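Local coordinates for protein probable amidase (Thermus thermophilus, PDB 2DC0) that is a probable amidase, a member of the amidase family whose chain is built on a mixed beta sheet with helices packed around it, at residues T16-K29 / L40-T53. Residues are numbered along the deposited sequence; the frame is centred on the assembly and turned at random.
Sequences TPLALLEEALERAK and LDEEAARKEALALT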
loop_
_atom_site.group_PDB
_atom_site.type_symbol
_atom_site.label_atom_id
_atom_site.label_comp_id
_atom_site.label_asym_id
_atom_site.label_seq_id
_atom_site.Cartn_x
_atom_site.Cartn_y
_atom_site.Cartn_z
ATOM N N THR A 16 18.232 27.601 31.177
ATOM C CA THR A 16 16.990 28.280 30.816
ATOM C C THR A 16 16.831 28.329 29.298
ATOM O O THR A 16 17.793 28.128 28.559
ATOM C CB THR A 16 16.970 29.742 31.320
ATOM O OG1 THR A 16 18.011 30.484 30.671
ATOM C CG2 THR A 16 17.176 29.795 32.831
ATOM N N PRO A 17 15.608 28.601 28.817
ATOM C CA PRO A 17 15.343 28.680 27.379
ATOM C C PRO A 17 16.251 29.715 26.734
ATOM O O PRO A 17 16.748 29.522 25.626
ATOM C CB PRO A 17 13.876 29.092 27.325
ATOM C CG PRO A 17 13.308 28.419 28.538
ATOM C CD PRO A 17 14.357 28.738 29.582
ATOM N N LEU A 18 16.464 30.818 27.441
ATOM C CA LEU A 18 17.320 31.886 26.949
ATOM C C LEU A 18 18.747 31.379 26.749
ATOM O O LEU A 18 19.382 31.679 25.737
ATOM C CB LEU A 18 17.309 33.056 27.934
ATOM C CG LEU A 18 18.137 34.272 27.520
ATOM C CD1 LEU A 18 17.594 34.851 26.222
ATOM C CD2 LEU A 18 18.102 35.312 28.625
ATOM N N ALA A 19 19.247 30.603 27.709
ATOM C CA ALA A 19 20.602 30.057 27.621
ATOM C C ALA A 19 20.714 29.031 26.495
ATOM O O ALA A 19 21.722 28.978 25.790
ATOM C CB ALA A 19 21.003 29.412 28.957
ATOM N N LEU A 20 19.686 28.201 26.341
ATOM C CA LEU A 20 19.698 27.199 25.281
ATOM C C LEU A 20 19.730 27.900 23.923
ATOM O O LEU A 20 20.414 27.450 23.004
ATOM C CB LEU A 20 18.469 26.287 25.383
ATOM C CG LEU A 20 18.468 25.328 26.585
ATOM C CD1 LEU A 20 17.150 24.562 26.664
ATOM C CD2 LEU A 20 19.638 24.365 26.450
ATOM N N LEU A 21 19.005 29.011 23.803
ATOM C CA LEU A 21 18.980 29.758 22.550
ATOM C C LEU A 21 20.347 30.373 22.269
ATOM O O LEU A 21 20.878 30.241 21.163
ATOM C CB LEU A 21 17.917 30.866 22.579
ATOM C CG LEU A 21 17.831 31.722 21.296
ATOM C CD1 LEU A 21 17.476 30.841 20.107
ATOM C CD2 LEU A 21 16.792 32.824 21.462
ATOM N N GLU A 22 20.921 31.047 23.262
ATOM C CA GLU A 22 22.234 31.657 23.077
ATOM C C GLU A 22 23.242 30.635 22.579
ATOM O O GLU A 22 24.085 30.948 21.746
ATOM C CB GLU A 22 22.738 32.280 24.384
ATOM C CG GLU A 22 21.993 33.532 24.787
ATOM C CD GLU A 22 21.954 34.563 23.671
ATOM O OE1 GLU A 22 23.034 34.932 23.161
ATOM O OE2 GLU A 22 20.840 34.995 23.303
ATOM N N GLU A 23 23.159 29.416 23.100
ATOM C CA GLU A 23 24.063 28.358 22.679
ATOM C C GLU A 23 23.845 28.068 21.192
ATOM O O GLU A 23 24.802 27.978 20.429
ATOM C CB GLU A 23 23.811 27.096 23.506
ATOM C CG GLU A 23 24.537 25.850 23.012
ATOM C CD GLU A 23 26.044 26.036 22.932
ATOM O OE1 GLU A 23 26.635 26.534 23.916
ATOM O OE2 GLU A 23 26.639 25.671 21.892
ATOM N N ALA A 24 22.583 27.939 20.787
ATOM C CA ALA A 24 22.246 27.663 19.396
ATOM C C ALA A 24 22.739 28.780 18.479
ATOM O O ALA A 24 23.272 28.515 17.404
ATOM C CB ALA A 24 20.733 27.491 19.247
ATOM N N LEU A 25 22.559 30.026 18.908
ATOM C CA LEU A 25 22.979 31.180 18.120
ATOM C C LEU A 25 24.498 31.302 18.006
ATOM O O LEU A 25 25.011 31.821 17.009
ATOM C CB LEU A 25 22.394 32.466 18.710
ATOM C CG LEU A 25 20.862 32.552 18.708
ATOM C CD1 LEU A 25 20.412 33.875 19.331
ATOM C CD2 LEU A 25 20.343 32.436 17.283
ATOM N N GLU A 26 25.222 30.835 19.020
ATOM C CA GLU A 26 26.680 30.894 18.970
ATOM C C GLU A 26 27.167 29.890 17.934
ATOM O O GLU A 26 28.073 30.178 17.150
ATOM C CB GLU A 26 27.295 30.567 20.335
ATOM C CG GLU A 26 27.017 31.604 21.412
ATOM C CD GLU A 26 27.832 31.375 22.679
ATOM O OE1 GLU A 26 27.960 30.207 23.105
ATOM O OE2 GLU A 26 28.330 32.367 23.257
ATOM N N ARG A 27 26.549 28.712 17.931
ATOM C CA ARG A 27 26.906 27.664 16.983
ATOM C C ARG A 27 26.560 28.092 15.561
ATOM O O ARG A 27 27.319 27.835 14.627
ATOM C CB ARG A 27 26.171 26.364 17.323
ATOM C CG ARG A 27 26.454 25.812 18.719
ATOM C CD ARG A 27 27.881 25.301 18.851
ATOM N NE ARG A 27 28.120 24.121 18.021
ATOM C CZ ARG A 27 29.295 23.506 17.916
ATOM N NH1 ARG A 27 30.349 23.958 18.591
ATOM N NH2 ARG A 27 29.418 22.439 17.136
ATOM N N ALA A 28 25.414 28.747 15.393
ATOM C CA ALA A 28 24.992 29.203 14.071
ATOM C C ALA A 28 26.002 30.207 13.541
ATOM O O ALA A 28 26.363 30.186 12.367
ATOM C CB ALA A 28 23.607 29.847 14.146
ATOM N N LYS A 29 26.456 31.094 14.416
ATOM C CA LYS A 29 27.428 32.096 14.016
ATOM C C LYS A 29 28.772 31.446 13.693
ATOM O O LYS A 29 29.379 31.747 12.668
ATOM C CB LYS A 29 27.598 33.129 15.125
ATOM C CG LYS A 29 28.479 34.316 14.753
ATOM C CD LYS A 29 27.817 35.620 15.195
ATOM C CE LYS A 29 27.428 35.563 16.669
ATOM N NZ LYS A 29 26.346 36.530 17.035
ATOM N N LEU A 40 16.893 33.484 9.763
ATOM C CA LEU A 40 17.149 33.593 11.196
ATOM C C LEU A 40 16.903 35.013 11.699
ATOM O O LEU A 40 17.546 35.960 11.243
ATOM C CB LEU A 40 18.598 33.199 11.500
ATOM C CG LEU A 40 19.129 33.451 12.917
ATOM C CD1 LEU A 40 18.393 32.570 13.912
ATOM C CD2 LEU A 40 20.621 33.159 12.961
ATOM N N ASP A 41 15.967 35.163 12.630
ATOM C CA ASP A 41 15.690 36.479 13.212
ATOM C C ASP A 41 16.039 36.348 14.688
ATOM O O ASP A 41 15.214 35.914 15.490
ATOM C CB ASP A 41 14.214 36.853 13.064
ATOM C CG ASP A 41 13.919 38.272 13.540
ATOM O OD1 ASP A 41 14.666 38.790 14.398
ATOM O OD2 ASP A 41 12.933 38.869 13.059
ATOM N N GLU A 42 17.266 36.717 15.036
ATOM C CA GLU A 42 17.733 36.617 16.409
ATOM C C GLU A 42 16.894 37.408 17.401
ATOM O O GLU A 42 16.578 36.912 18.482
ATOM C CB GLU A 42 19.193 37.059 16.498
ATOM C CG GLU A 42 20.139 36.163 15.725
ATOM C CD GLU A 42 21.585 36.573 15.884
ATOM O OE1 GLU A 42 21.903 37.741 15.583
ATOM O OE2 GLU A 42 22.405 35.726 16.303
ATOM N N GLU A 43 16.532 38.633 17.038
ATOM C CA GLU A 43 15.730 39.472 17.926
ATOM C C GLU A 43 14.387 38.829 18.252
ATOM O O GLU A 43 14.022 38.696 19.418
ATOM C CB GLU A 43 15.512 40.852 17.303
ATOM C CG GLU A 43 16.734 41.753 17.375
ATOM C CD GLU A 43 16.472 43.130 16.794
ATOM O OE1 GLU A 43 15.442 43.742 17.159
ATOM O OE2 GLU A 43 17.300 43.606 15.983
ATOM N N ALA A 44 13.653 38.425 17.220
ATOM C CA ALA A 44 12.361 37.789 17.431
ATOM C C ALA A 44 12.536 36.516 18.263
ATOM O O ALA A 44 11.724 36.222 19.141
ATOM C CB ALA A 44 11.708 37.460 16.092
ATOM N N ALA A 45 13.601 35.769 17.992
ATOM C CA ALA A 45 13.870 34.538 18.723
ATOM C C ALA A 45 14.180 34.832 20.185
ATOM O O ALA A 45 13.655 34.171 21.087
ATOM C CB ALA A 45 15.036 33.789 18.083
ATOM N N ARG A 46 15.039 35.819 20.424
ATOM C CA ARG A 46 15.395 36.172 21.793
ATOM C C ARG A 46 14.160 36.661 22.556
ATOM O O ARG A 46 13.969 36.317 23.722
ATOM C CB ARG A 46 16.501 37.235 21.803
ATOM C CG ARG A 46 17.888 36.676 21.482
ATOM C CD ARG A 46 18.988 37.682 21.820
ATOM N NE ARG A 46 20.333 37.094 21.799
ATOM C CZ ARG A 46 21.239 37.312 20.847
ATOM N NH1 ARG A 46 20.959 38.103 19.825
ATOM N NH2 ARG A 46 22.438 36.750 20.923
ATOM N N LYS A 47 13.314 37.441 21.890
ATOM C CA LYS A 47 12.100 37.943 22.519
ATOM C C LYS A 47 11.231 36.779 23.014
ATOM O O LYS A 47 10.720 36.802 24.139
ATOM C CB LYS A 47 11.314 38.802 21.528
ATOM C CG LYS A 47 10.009 39.365 22.077
ATOM C CD LYS A 47 9.310 40.251 21.052
ATOM C CE LYS A 47 7.968 40.728 21.585
ATOM N NZ LYS A 47 7.206 41.532 20.594
ATOM N N GLU A 48 11.067 35.762 22.171
ATOM C CA GLU A 48 10.275 34.586 22.531
ATOM C C GLU A 48 10.995 33.805 23.634
ATOM O O GLU A 48 10.367 33.302 24.568
ATOM C CB GLU A 48 10.073 33.694 21.297
ATOM C CG GLU A 48 9.191 32.466 21.516
ATOM C CD GLU A 48 7.769 32.818 21.916
ATOM O OE1 GLU A 48 7.147 33.665 21.237
ATOM O OE2 GLU A 48 7.269 32.243 22.906
ATOM N N ALA A 49 12.316 33.715 23.522
ATOM C CA ALA A 49 13.116 33.010 24.513
ATOM C C ALA A 49 12.899 33.611 25.904
ATOM O O ALA A 49 12.787 32.884 26.891
ATOM C CB ALA A 49 14.593 33.070 24.138
ATOM N N LEU A 50 12.838 34.939 25.973
ATOM C CA LEU A 50 12.631 35.640 27.241
ATOM C C LEU A 50 11.284 35.268 27.853
ATOM O O LEU A 50 11.189 34.986 29.052
ATOM C CB LEU A 50 12.697 37.157 27.026
ATOM C CG LEU A 50 14.059 37.726 26.609
ATOM C CD1 LEU A 50 13.922 39.212 26.281
ATOM C CD2 LEU A 50 15.067 37.520 27.734
ATOM N N ALA A 51 10.247 35.266 27.022
ATOM C CA ALA A 51 8.904 34.921 27.465
ATOM C C ALA A 51 8.850 33.501 28.017
ATOM O O ALA A 51 8.256 33.255 29.070
ATOM C CB ALA A 51 7.916 35.070 26.303
ATOM N N LEU A 52 9.466 32.563 27.305
ATOM C CA LEU A 52 9.473 31.171 27.740
ATOM C C LEU A 52 10.272 30.990 29.021
ATOM O O LEU A 52 9.938 30.147 29.849
ATOM C CB LEU A 52 10.048 30.270 26.641
ATOM C CG LEU A 52 9.183 30.147 25.380
ATOM C CD1 LEU A 52 9.927 29.348 24.318
ATOM C CD2 LEU A 52 7.852 29.490 25.726
ATOM N N THR A 53 11.325 31.785 29.180
ATOM C CA THR A 53 12.166 31.706 30.367
ATOM C C THR A 53 11.380 32.144 31.603
ATOM O O THR A 53 11.382 31.460 32.630
ATOM C CB THR A 53 13.412 32.599 30.217
ATOM O OG1 THR A 53 14.211 32.122 29.127
ATOM C CG2 THR A 53 14.246 32.582 31.496
HETATM O O HOH W 1 23.730 33.451 15.150
#
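Leu25 and Arg46 meet where helix 17-29 packs against helix 42-53, two helices running close to antiparallel at 152° with their axes 8.5 Å apart. The pair sits at the edge of the amidase fold, beside the outermost sheet strand 37-40, and Phe112 of strand 110-115 touches Ala24, Leu40 and Ala45. CD1 of Leu25 rests over the centre of the Arg46 guanidinium, 3.8 Å from CZ, while its other methyl, CD2, turns to Leu40 CD1. Arg46 runs extended from CG to NE across the helix interface and takes hold of Glu22 side-on. Its NH2 gives a nearly straight bond to OE1 of Glu22 (2.9 Å, 177°) and its NE a shorter one to OE2 (2.6 Å), both on syn lone pairs. With the two planes only 19° apart, this salt bridge fixes the guanidinium flat under the leucine methyl. Further along, Leu18 lays both its methyls against Leu50 CD2, and its CD1 also reaches Ala49 CB. Leu21 CD2 presses tightly on that same Ala49 CB, at 3.5 Å. At the start of helix 17-29, Pro17 packs on Thr53 and Leu52, with Leu10 of helix 3-11 also against its ring. Thr53 OG1 donates to Ala49 O (2.8 Å) and accepts a weak bond from Leu18 N (3.1 Å).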